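Local structure of RagB/SusD domain protein (Flavobacterium johnsoniae, 5J5U) at residues 115-120 and 141-146; 181-186 and 216-221; 193-198 and 479-484; 445-450 and 471-476. The protein binds chitin and, as a SusD homologue encoded by a polysaccharide utilization locus, probably helps capture chitin chains at the outer membrane for their breakdown and uptake. All blocks are in the same frame, centred on the assembly; numbering follows the deposited sequence.

Contact 1 (115-120 and 141-146); sequences LTDIYG and DKQQDI
In the helical SusD-like fold the C-terminal end of helix 98-119 meets the first turn of helix 143-160, and one polar pair, Thr116 and Gln143, joins them in a buried setting. Lys142 is the N-cap of the second helix, which places Gln143 in its opening turn facing the other segment. With CG anti to the backbone N (chi1 -176°) and the chain extended beyond it, Gln143 carries its amide across to the other helix. Gln143 NE2 then donates to Thr116 OG1 at 3.1 Å, with an N-H...O angle of 152° and the oxygen near the amide plane. The same hydroxyl donates to Gly120 O, 2.7 Å from Thr116 OG1, from above the carbonyl plane, so one oxygen both receives and gives. Gly120 leaves the helix with positive phi, and this bond ties that exit back to the last full turn. The other end of the amide, Gln143 OE1, accepts from the backbone of Trp481, while Asp117 OD1 turns to Tyr147. With NE2 donating and OE1 accepting, the orientation of the amide is set. Apolar cover comes from the second helix, where Ile146 CD1 lies 3.8 Å from Thr116 OG1.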
# COMPACT_ATOMS: atom_id res chain seq x y z
N LEU A 115 -3.24 3.73 -9.14
CA LEU A 115 -3.70 4.93 -9.82
C LEU A 115 -5.19 5.22 -9.57
O LEU A 115 -5.54 6.29 -9.03
CB LEU A 115 -3.43 4.82 -11.33
CG LEU A 115 -3.52 6.10 -12.16
CD1 LEU A 115 -2.56 7.15 -11.65
CD2 LEU A 115 -3.19 5.79 -13.60
N THR A 116 -6.06 4.27 -9.91
CA THR A 116 -7.50 4.49 -9.78
C THR A 116 -7.80 4.65 -8.28
O THR A 116 -8.55 5.56 -7.87
CB THR A 116 -8.34 3.36 -10.46
OG1 THR A 116 -9.74 3.60 -10.31
CG2 THR A 116 -7.96 1.93 -9.95
N ASP A 117 -7.12 3.86 -7.45
CA ASP A 117 -7.44 3.88 -6.03
C ASP A 117 -7.15 5.27 -5.44
O ASP A 117 -7.81 5.71 -4.48
CB ASP A 117 -6.66 2.82 -5.29
CG ASP A 117 -7.32 1.45 -5.39
OD1 ASP A 117 -8.43 1.37 -5.97
OD2 ASP A 117 -6.73 0.47 -4.87
N ILE A 118 -6.19 5.98 -6.04
CA ILE A 118 -5.87 7.31 -5.55
C ILE A 118 -6.75 8.39 -6.26
O ILE A 118 -7.19 9.35 -5.61
CB ILE A 118 -4.38 7.61 -5.69
CG1 ILE A 118 -3.60 6.91 -4.56
CG2 ILE A 118 -4.09 9.10 -5.59
CD1 ILE A 118 -3.83 7.55 -3.19
N TYR A 119 -7.04 8.24 -7.56
CA TYR A 119 -7.70 9.37 -8.24
C TYR A 119 -9.14 9.09 -8.65
O TYR A 119 -9.87 10.01 -9.03
CB TYR A 119 -6.91 9.80 -9.48
CG TYR A 119 -5.50 10.25 -9.18
CD1 TYR A 119 -5.24 11.54 -8.74
CD2 TYR A 119 -4.41 9.38 -9.34
CE1 TYR A 119 -3.94 11.97 -8.47
CE2 TYR A 119 -3.10 9.80 -9.05
CZ TYR A 119 -2.89 11.11 -8.63
OH TYR A 119 -1.60 11.55 -8.35
N GLY A 120 -9.54 7.83 -8.61
CA GLY A 120 -10.88 7.44 -9.01
C GLY A 120 -10.98 7.04 -10.46
O GLY A 120 -10.24 6.15 -10.92
N ASP A 141 -12.05 6.09 -17.66
CA ASP A 141 -12.95 4.95 -17.42
C ASP A 141 -13.60 5.08 -16.06
O ASP A 141 -12.95 5.48 -15.09
CB ASP A 141 -12.23 3.59 -17.48
CG ASP A 141 -11.49 3.36 -18.78
OD1 ASP A 141 -11.79 4.01 -19.80
OD2 ASP A 141 -10.60 2.49 -18.79
N LYS A 142 -14.88 4.72 -15.96
CA LYS A 142 -15.50 4.59 -14.66
C LYS A 142 -14.77 3.53 -13.84
O LYS A 142 -14.47 2.43 -14.34
CB LYS A 142 -16.98 4.24 -14.80
CG LYS A 142 -17.82 5.34 -15.40
CD LYS A 142 -19.20 4.82 -15.78
CE LYS A 142 -19.97 4.27 -14.57
NZ LYS A 142 -21.46 4.34 -14.75
N GLN A 143 -14.49 3.86 -12.57
CA GLN A 143 -13.72 2.96 -11.70
C GLN A 143 -14.34 1.57 -11.64
O GLN A 143 -13.62 0.57 -11.66
CB GLN A 143 -13.58 3.55 -10.29
CG GLN A 143 -12.70 2.68 -9.36
CD GLN A 143 -12.51 3.28 -7.96
OE1 GLN A 143 -13.47 3.39 -7.18
NE2 GLN A 143 -11.27 3.64 -7.63
N GLN A 144 -15.67 1.49 -11.62
CA GLN A 144 -16.34 0.19 -11.61
C GLN A 144 -15.91 -0.69 -12.81
O GLN A 144 -15.61 -1.88 -12.66
CB GLN A 144 -17.86 0.36 -11.61
CG GLN A 144 -18.64 -0.95 -11.76
CD GLN A 144 -20.14 -0.77 -11.57
OE1 GLN A 144 -20.70 0.24 -11.97
NE2 GLN A 144 -20.78 -1.76 -10.98
N ASP A 145 -15.86 -0.09 -13.99
CA ASP A 145 -15.43 -0.81 -15.19
C ASP A 145 -13.94 -1.15 -15.11
O ASP A 145 -13.52 -2.21 -15.57
CB ASP A 145 -15.75 0.01 -16.47
CG ASP A 145 -17.24 0.29 -16.63
OD1 ASP A 145 -18.03 -0.57 -16.23
OD2 ASP A 145 -17.63 1.36 -17.14
N ILE A 146 -13.15 -0.25 -14.53
CA ILE A 146 -11.71 -0.50 -14.40
C ILE A 146 -11.54 -1.75 -13.57
O ILE A 146 -10.75 -2.63 -13.90
CB ILE A 146 -10.94 0.68 -13.75
CG1 ILE A 146 -11.01 1.96 -14.61
CG2 ILE A 146 -9.49 0.32 -13.52
CD1 ILE A 146 -10.18 3.13 -14.07

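Contact 2 (181-186 and 216-221); sequences WKKLAN and VFESND
Lys183, Val216 and Phe217 bury the most surface where the loop following helix 201-214 lies against the early turns of helix 178-195. Lys183 does so mainly with its hydrocarbon chain. Its CB and CG lie along the carbonyl of Val216, and CD comes to 3.5 Å from Val216 O. Lys183 CD is also 3.5 Å from Glu218 OE2; beyond the bend at chi3 (-96°) the chain passes across the Glu218 side chain at about a right angle. The resulting salt bridge is long, with Lys183 NZ 3.7 Å from Glu218 OE2; the stronger mate of the ammonium is Asp222, so the ammonium is probably shared between two acids.

Val216 works one turn further along the helix: its CG1 sits 3.6 Å from Asn186 O and also meets Asn186 CB, while the amide of Asn186 reaches back to Gly215 O.

Phe217 packs beside Lys183, at Leu184. Its ring and the Leu184 side chain lie side by side, pointing the same way, with Phe217 CZ 3.8 Å from Leu184 CD1. Phe217 CE1 approaches the backbone as well, 3.6 Å from Leu184 CA, so the aromatic group packs on main chain as much as on side chain. Thr187 OG1 bonds to both Lys183 O and Phe217 N, linking helix and loop directly.

Beyond this grip the loop turns off through an ST turn, in which Asp221 N donates to Ser219 OG. Helix 201-214 thus returns the chain to the early part of helix 178-195, an antiparallel helical hairpin, consistent with the TPR clan of this family.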
# COMPACT_ATOMS: atom_id res chain seq x y z
N TRP A 181 3.81 -16.34 -10.15
CA TRP A 181 2.99 -15.36 -10.84
C TRP A 181 1.51 -15.71 -10.73
O TRP A 181 0.66 -14.81 -10.60
CB TRP A 181 3.43 -15.22 -12.30
CG TRP A 181 4.59 -14.28 -12.43
CD1 TRP A 181 5.90 -14.62 -12.59
CD2 TRP A 181 4.54 -12.86 -12.34
NE1 TRP A 181 6.67 -13.48 -12.64
CE2 TRP A 181 5.86 -12.39 -12.49
CE3 TRP A 181 3.51 -11.93 -12.16
CZ2 TRP A 181 6.18 -11.03 -12.47
CZ3 TRP A 181 3.82 -10.58 -12.15
CH2 TRP A 181 5.14 -10.14 -12.30
N LYS A 182 1.19 -17.00 -10.75
CA LYS A 182 -0.20 -17.42 -10.58
C LYS A 182 -0.76 -16.94 -9.24
O LYS A 182 -1.79 -16.25 -9.19
CB LYS A 182 -0.33 -18.94 -10.68
CG LYS A 182 -0.12 -19.46 -12.10
CD LYS A 182 -0.22 -20.97 -12.19
CE LYS A 182 -0.43 -21.39 -13.64
NZ LYS A 182 -1.85 -21.80 -13.95
N LYS A 183 -0.06 -17.26 -8.16
CA LYS A 183 -0.52 -16.89 -6.83
C LYS A 183 -0.51 -15.38 -6.60
O LYS A 183 -1.37 -14.87 -5.87
CB LYS A 183 0.33 -17.59 -5.77
CG LYS A 183 0.38 -19.10 -5.96
CD LYS A 183 1.14 -19.77 -4.84
CE LYS A 183 2.59 -20.00 -5.26
NZ LYS A 183 3.37 -20.60 -4.14
N LEU A 184 0.42 -14.66 -7.23
CA LEU A 184 0.42 -13.19 -7.16
C LEU A 184 -0.84 -12.64 -7.81
O LEU A 184 -1.47 -11.71 -7.28
CB LEU A 184 1.65 -12.58 -7.84
CG LEU A 184 1.54 -11.05 -8.01
CD1 LEU A 184 1.62 -10.34 -6.68
CD2 LEU A 184 2.59 -10.50 -8.97
N ALA A 185 -1.21 -13.24 -8.94
CA ALA A 185 -2.42 -12.87 -9.64
C ALA A 185 -3.64 -13.06 -8.75
O ALA A 185 -4.50 -12.18 -8.65
CB ALA A 185 -2.56 -13.69 -10.92
N ASN A 186 -3.71 -14.20 -8.07
CA ASN A 186 -4.86 -14.47 -7.20
C ASN A 186 -4.92 -13.62 -5.92
O ASN A 186 -6.00 -13.32 -5.41
CB ASN A 186 -4.88 -15.95 -6.83
CG ASN A 186 -5.22 -16.84 -8.00
OD1 ASN A 186 -6.09 -16.50 -8.82
ND2 ASN A 186 -4.53 -17.97 -8.12
N VAL A 216 -3.96 -18.33 -3.40
CA VAL A 216 -3.16 -17.13 -3.12
C VAL A 216 -1.79 -17.51 -2.56
O VAL A 216 -1.39 -18.67 -2.62
CB VAL A 216 -3.87 -16.16 -2.15
CG1 VAL A 216 -5.13 -15.59 -2.81
CG2 VAL A 216 -4.18 -16.83 -0.82
N PHE A 217 -1.07 -16.52 -2.03
CA PHE A 217 0.24 -16.77 -1.43
C PHE A 217 0.13 -17.88 -0.39
O PHE A 217 -0.89 -17.96 0.33
CB PHE A 217 0.79 -15.50 -0.79
CG PHE A 217 1.27 -14.48 -1.79
CD1 PHE A 217 1.50 -14.82 -3.10
CD2 PHE A 217 1.49 -13.16 -1.39
CE1 PHE A 217 1.95 -13.87 -4.01
CE2 PHE A 217 1.94 -12.22 -2.29
CZ PHE A 217 2.16 -12.57 -3.60
N GLU A 218 1.16 -18.73 -0.31
CA GLU A 218 1.11 -19.84 0.66
C GLU A 218 2.10 -19.65 1.81
O GLU A 218 1.98 -20.32 2.83
CB GLU A 218 1.36 -21.20 -0.02
CG GLU A 218 0.18 -21.65 -0.90
CD GLU A 218 0.51 -22.85 -1.78
OE1 GLU A 218 0.77 -23.93 -1.21
OE2 GLU A 218 0.53 -22.70 -3.03
N SER A 219 3.07 -18.76 1.65
CA SER A 219 3.92 -18.34 2.76
C SER A 219 4.65 -17.05 2.38
O SER A 219 4.53 -16.58 1.26
CB SER A 219 4.96 -19.40 3.12
OG SER A 219 5.91 -19.50 2.08
N ASN A 220 5.44 -16.53 3.32
CA ASN A 220 6.25 -15.34 3.09
C ASN A 220 7.24 -15.48 1.93
O ASN A 220 7.71 -14.48 1.39
CB ASN A 220 6.99 -14.98 4.37
CG ASN A 220 6.15 -14.15 5.33
OD1 ASN A 220 4.94 -13.97 5.12
ND2 ASN A 220 6.77 -13.64 6.37
N ASP A 221 7.56 -16.72 1.55
CA ASP A 221 8.45 -16.99 0.41
C ASP A 221 7.88 -16.51 -0.90
O ASP A 221 8.61 -16.25 -1.86
CB ASP A 221 8.74 -18.48 0.30
CG ASP A 221 9.58 -19.00 1.43
OD1 ASP A 221 10.16 -18.16 2.15
OD2 ASP A 221 9.65 -20.24 1.60

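Contact 3 (193-198 and 479-484); sequences AMRISE and VWWDVN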
# COMPACT_ATOMS: atom_id res chain seq x y z
N ALA A 193 -11.00 -7.72 -4.61
CA ALA A 193 -12.30 -8.21 -4.19
C ALA A 193 -12.70 -7.58 -2.88
O ALA A 193 -13.83 -7.10 -2.74
CB ALA A 193 -12.30 -9.73 -4.05
N MET A 194 -11.79 -7.58 -1.91
CA MET A 194 -12.13 -6.98 -0.62
C MET A 194 -12.34 -5.48 -0.78
O MET A 194 -13.19 -4.89 -0.10
CB MET A 194 -11.06 -7.28 0.43
CG MET A 194 -11.00 -8.78 0.80
SD MET A 194 -12.59 -9.57 1.23
CE MET A 194 -13.10 -10.17 -0.33
N ARG A 195 -11.61 -4.86 -1.71
CA ARG A 195 -11.72 -3.41 -1.79
C ARG A 195 -13.14 -2.98 -2.23
O ARG A 195 -13.58 -1.89 -1.89
CB ARG A 195 -10.65 -2.83 -2.73
CG ARG A 195 -10.48 -1.32 -2.55
CD ARG A 195 -9.02 -0.92 -2.63
NE ARG A 195 -8.24 -1.47 -1.52
CZ ARG A 195 -6.95 -1.76 -1.60
NH1 ARG A 195 -6.31 -1.52 -2.74
NH2 ARG A 195 -6.30 -2.26 -0.55
N ILE A 196 -13.85 -3.81 -2.99
CA ILE A 196 -15.23 -3.48 -3.36
C ILE A 196 -16.30 -4.16 -2.52
O ILE A 196 -17.43 -4.31 -2.97
CB ILE A 196 -15.51 -3.79 -4.84
CG1 ILE A 196 -15.27 -5.28 -5.13
CG2 ILE A 196 -14.68 -2.89 -5.74
CD1 ILE A 196 -15.66 -5.69 -6.52
N SER A 197 -15.97 -4.53 -1.28
CA SER A 197 -16.91 -5.23 -0.41
C SER A 197 -18.09 -4.34 -0.05
O SER A 197 -19.21 -4.83 0.08
CB SER A 197 -16.21 -5.71 0.87
OG SER A 197 -15.77 -4.60 1.64
N GLU A 198 -17.84 -3.04 0.09
CA GLU A 198 -18.88 -2.12 0.51
C GLU A 198 -19.76 -1.68 -0.65
O GLU A 198 -20.96 -1.45 -0.48
CB GLU A 198 -18.27 -0.89 1.19
CG GLU A 198 -17.39 -1.24 2.36
CD GLU A 198 -18.00 -2.30 3.27
OE1 GLU A 198 -18.87 -1.98 4.11
OE2 GLU A 198 -17.60 -3.48 3.14
N VAL A 479 -13.81 8.15 -4.31
CA VAL A 479 -13.70 7.20 -5.41
C VAL A 479 -14.90 6.28 -5.27
O VAL A 479 -15.52 6.21 -4.22
CB VAL A 479 -12.34 6.40 -5.39
CG1 VAL A 479 -11.16 7.35 -5.41
CG2 VAL A 479 -12.24 5.51 -4.16
N TRP A 480 -15.24 5.60 -6.35
CA TRP A 480 -16.47 4.80 -6.46
C TRP A 480 -16.64 3.74 -5.37
O TRP A 480 -17.75 3.54 -4.87
CB TRP A 480 -16.51 4.15 -7.86
CG TRP A 480 -17.45 2.99 -8.01
CD1 TRP A 480 -18.81 3.05 -8.16
CD2 TRP A 480 -17.11 1.60 -8.00
NE1 TRP A 480 -19.33 1.79 -8.25
CE2 TRP A 480 -18.31 0.87 -8.15
CE3 TRP A 480 -15.90 0.90 -7.89
CZ2 TRP A 480 -18.34 -0.53 -8.19
CZ3 TRP A 480 -15.93 -0.50 -7.92
CH2 TRP A 480 -17.14 -1.19 -8.08
N TRP A 481 -15.56 3.03 -5.00
CA TRP A 481 -15.73 1.93 -4.03
C TRP A 481 -15.82 2.40 -2.58
O TRP A 481 -16.12 1.62 -1.68
CB TRP A 481 -14.61 0.88 -4.16
CG TRP A 481 -13.16 1.32 -4.18
CD1 TRP A 481 -12.29 1.18 -5.22
CD2 TRP A 481 -12.40 1.92 -3.11
NE1 TRP A 481 -11.06 1.65 -4.88
CE2 TRP A 481 -11.09 2.11 -3.59
CE3 TRP A 481 -12.69 2.28 -1.80
CZ2 TRP A 481 -10.08 2.67 -2.82
CZ3 TRP A 481 -11.69 2.84 -1.03
CH2 TRP A 481 -10.40 3.03 -1.53
N ASP A 482 -15.57 3.68 -2.37
CA ASP A 482 -15.64 4.29 -1.05
C ASP A 482 -17.05 4.87 -0.81
O ASP A 482 -17.34 6.01 -1.18
CB ASP A 482 -14.52 5.34 -0.94
CG ASP A 482 -14.54 6.14 0.36
OD1 ASP A 482 -15.38 5.88 1.25
OD2 ASP A 482 -13.67 7.04 0.49
N VAL A 483 -17.92 4.06 -0.21
CA VAL A 483 -19.32 4.43 -0.06
C VAL A 483 -19.62 4.65 1.43
O VAL A 483 -20.32 3.89 2.10
CB VAL A 483 -20.26 3.35 -0.77
CG1 VAL A 483 -20.02 3.30 -2.29
CG2 VAL A 483 -20.08 1.97 -0.21
N ASN A 484 -19.11 5.80 1.87
CA ASN A 484 -18.64 6.14 3.22
C ASN A 484 -18.53 4.88 4.10
O ASN A 484 -19.52 4.22 4.43
CB ASN A 484 -19.51 7.19 3.98
CG ASN A 484 -20.40 8.10 3.08
OD1 ASN A 484 -21.21 8.84 3.62
ND2 ASN A 484 -20.43 7.87 1.77
O HOH W 1 -16.28 -1.09 -1.20
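The backbones come closest at Ile196 and Trp481, whose CA atoms are 5.5 Å apart, where the C-terminal tail of this SusD-like protein folds over the end of helix 178-195. A type I beta turn from Val479 to Asp482 brings two consecutive indoles to the helix. Trp481 has CG in the crowded position between its backbone N and carbonyl carbon (chi1 50°), and its ring runs alongside the Arg195 chain. Arg195 CG makes a CH-pi contact, 3.7 Å from the centroid of the Trp481 five-membered ring and 13° off the normal; Val479 CG2 covers the opposite face. Asp117 draws the two partners together further, accepting from Trp481 NE1 and pairing with the guanidinium of Arg195, which Glu417 also holds. Were Trp481 exchanged for an alanine, Arg195 CG and Val479 CG2 would probably face a gap and Asp117 OD1 be short of a donor. Beside this CH-pi contact, Ile196 CG2 touches Trp480 CZ3 at 3.5 Å, and nearer the chain end Val483 CG2 rests 3.7 Å from Glu198 CB. A water ties the main chains: it accepts from Glu198 N and donates to Arg195 O, while its other donation reaches Trp481 O over 2.8 Å.

Contact 4 (445-450 and 471-476); sequences PTRLYY and GTNDWT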
# COMPACT_ATOMS: atom_id res chain seq x y z
N PRO A 445 -8.56 13.79 3.73
CA PRO A 445 -8.77 13.76 2.29
C PRO A 445 -9.08 12.35 1.82
O PRO A 445 -8.44 11.39 2.28
CB PRO A 445 -7.44 14.26 1.73
CG PRO A 445 -6.87 15.10 2.84
CD PRO A 445 -7.24 14.37 4.08
N THR A 446 -10.04 12.22 0.91
CA THR A 446 -10.47 10.89 0.50
C THR A 446 -10.07 10.54 -0.94
O THR A 446 -10.42 9.46 -1.43
CB THR A 446 -11.99 10.73 0.69
OG1 THR A 446 -12.67 11.91 0.25
CG2 THR A 446 -12.30 10.49 2.19
N ARG A 447 -9.34 11.43 -1.60
CA ARG A 447 -8.67 11.12 -2.88
C ARG A 447 -7.65 12.22 -3.15
O ARG A 447 -7.67 13.24 -2.48
CB ARG A 447 -9.67 11.03 -4.04
CG ARG A 447 -10.32 12.40 -4.39
CD ARG A 447 -11.37 12.32 -5.52
NE ARG A 447 -10.78 12.22 -6.86
CZ ARG A 447 -10.41 13.25 -7.62
NH1 ARG A 447 -10.54 14.49 -7.18
NH2 ARG A 447 -9.88 13.05 -8.84
N LEU A 448 -6.76 12.03 -4.11
CA LEU A 448 -5.96 13.13 -4.62
C LEU A 448 -6.56 13.54 -5.98
O LEU A 448 -7.41 12.84 -6.54
CB LEU A 448 -4.48 12.73 -4.73
CG LEU A 448 -3.78 12.33 -3.42
CD1 LEU A 448 -2.32 11.95 -3.67
CD2 LEU A 448 -3.86 13.45 -2.36
N TYR A 449 -6.15 14.70 -6.49
CA TYR A 449 -6.90 15.31 -7.59
C TYR A 449 -6.13 15.29 -8.92
O TYR A 449 -4.89 15.33 -8.94
CB TYR A 449 -7.31 16.74 -7.19
CG TYR A 449 -6.18 17.59 -6.61
CD1 TYR A 449 -5.95 17.65 -5.24
CD2 TYR A 449 -5.36 18.35 -7.44
CE1 TYR A 449 -4.93 18.43 -4.71
CE2 TYR A 449 -4.34 19.14 -6.92
CZ TYR A 449 -4.14 19.17 -5.54
OH TYR A 449 -3.11 19.93 -5.02
N TYR A 450 -6.87 15.22 -10.02
CA TYR A 450 -6.26 15.23 -11.36
C TYR A 450 -5.52 16.55 -11.58
O TYR A 450 -5.98 17.58 -11.10
CB TYR A 450 -7.31 15.08 -12.46
CG TYR A 450 -8.40 14.04 -12.31
CD1 TYR A 450 -8.14 12.73 -11.98
CD2 TYR A 450 -9.72 14.40 -12.55
CE1 TYR A 450 -9.18 11.79 -11.88
CE2 TYR A 450 -10.76 13.49 -12.47
CZ TYR A 450 -10.50 12.20 -12.13
OH TYR A 450 -11.55 11.32 -12.04
N GLY A 471 -19.31 17.36 -9.65
CA GLY A 471 -18.95 18.69 -10.11
C GLY A 471 -17.59 19.21 -9.68
O GLY A 471 -17.22 20.32 -10.06
N THR A 472 -16.84 18.46 -8.88
CA THR A 472 -15.50 18.92 -8.46
C THR A 472 -14.36 17.94 -8.76
O THR A 472 -14.58 16.75 -8.93
CB THR A 472 -15.44 19.23 -6.93
OG1 THR A 472 -16.02 18.15 -6.21
CG2 THR A 472 -16.20 20.48 -6.59
N ASN A 473 -13.16 18.49 -8.87
CA ASN A 473 -11.92 17.72 -8.89
C ASN A 473 -11.15 18.12 -7.66
O ASN A 473 -10.21 18.89 -7.73
CB ASN A 473 -11.07 17.97 -10.14
CG ASN A 473 -9.73 17.24 -10.08
OD1 ASN A 473 -9.63 16.14 -9.50
ND2 ASN A 473 -8.69 17.87 -10.64
N ASP A 474 -11.63 17.62 -6.52
CA ASP A 474 -11.14 18.01 -5.22
C ASP A 474 -10.67 16.79 -4.41
O ASP A 474 -11.06 15.66 -4.70
CB ASP A 474 -12.23 18.78 -4.48
CG ASP A 474 -11.68 19.64 -3.40
OD1 ASP A 474 -10.58 20.19 -3.61
OD2 ASP A 474 -12.34 19.77 -2.34
N TRP A 475 -9.80 17.03 -3.44
CA TRP A 475 -9.26 16.00 -2.55
C TRP A 475 -10.26 15.53 -1.45
O TRP A 475 -10.02 14.56 -0.77
CB TRP A 475 -7.89 16.53 -2.05
CG TRP A 475 -7.67 17.43 -0.81
CD1 TRP A 475 -6.92 17.14 0.28
CD2 TRP A 475 -8.17 18.77 -0.59
NE1 TRP A 475 -6.90 18.19 1.15
CE2 TRP A 475 -7.67 19.21 0.64
CE3 TRP A 475 -8.95 19.66 -1.35
CZ2 TRP A 475 -7.94 20.49 1.17
CZ3 TRP A 475 -9.24 20.95 -0.82
CH2 TRP A 475 -8.74 21.34 0.44
N THR A 476 -11.39 16.23 -1.32
CA THR A 476 -12.54 15.82 -0.50
C THR A 476 -13.57 15.00 -1.30
O THR A 476 -14.59 14.59 -0.76
CB THR A 476 -13.25 17.03 0.11
OG1 THR A 476 -13.44 18.00 -0.91
CG2 THR A 476 -12.40 17.65 1.22
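Asn473 and Arg447 form the tight heart of a pairing between two irregular segments whose end-to-end directions (445-450 against 473-476) are 171° apart. Asn473 extends from its backbone with chi1 near 175°, which carries the amide to Tyr450, and bonds the Tyr450 main chain twice: OD1 accepts from Tyr450 N at 3.0 Å on a lone pair, and ND2 donates to Tyr450 O at 2.8 Å. Arg447 comes end-on to Asn473 OD1, its NH1 and NH2 lying 3.0 Å and 3.2 Å away with the oxygen in the guanidinium plane. Arg447 NH1 also donates to Asp474 O (2.8 Å), and NH2 to Tyr119 O, while NH2 sits over the face of the Tyr450 ring. A methionine in place of Arg447 would probably leave Asp474 O and Tyr119 O without this donor and Asn473 OD1 held by Tyr450 N but no longer by the guanidinium.

Packing stays close toward the other end. Thr446 N donates to Trp475 O at 2.9 Å, Arg447 N adds a weak bond to that oxygen, and Pro445 CB packs 3.3 Å from Trp475 CD1. The loose, solvent side belongs to Thr446, whose hydroxyl bonds Gly477 O, and to exposed Thr476, which turns its own back to Asp474 OD2. Three donors on one amide oxygen would be expected to polarise it strongly, so a neutral asparagine, held flat from both ends, serves as the partner of a buried cation.

Contacts 1, 3 and 4 form one connected region, whereas contact 2 stands apart. The centres of contacts 1 and 3 are about 11 Å apart and those of contacts 1 and 4 about 13 Å, and both pairs touch: Asp117 reaches into contact 3, and Ile118 bonds to Leu448. Contact 2 shares helix 178-195 with contact 3, yet their centres lie about 23 Å apart; from contact 4 it is about 34 Å away, beyond the chain's centre. Along the chain contact 1 closes first, contacts 2 and 3 alternate, and contact 4 falls between the segments of contact 3. Segment 479-484 meets helices 98-119, 143-160 and 178-195, while 445-450 is bonded to helix 98-119 directly.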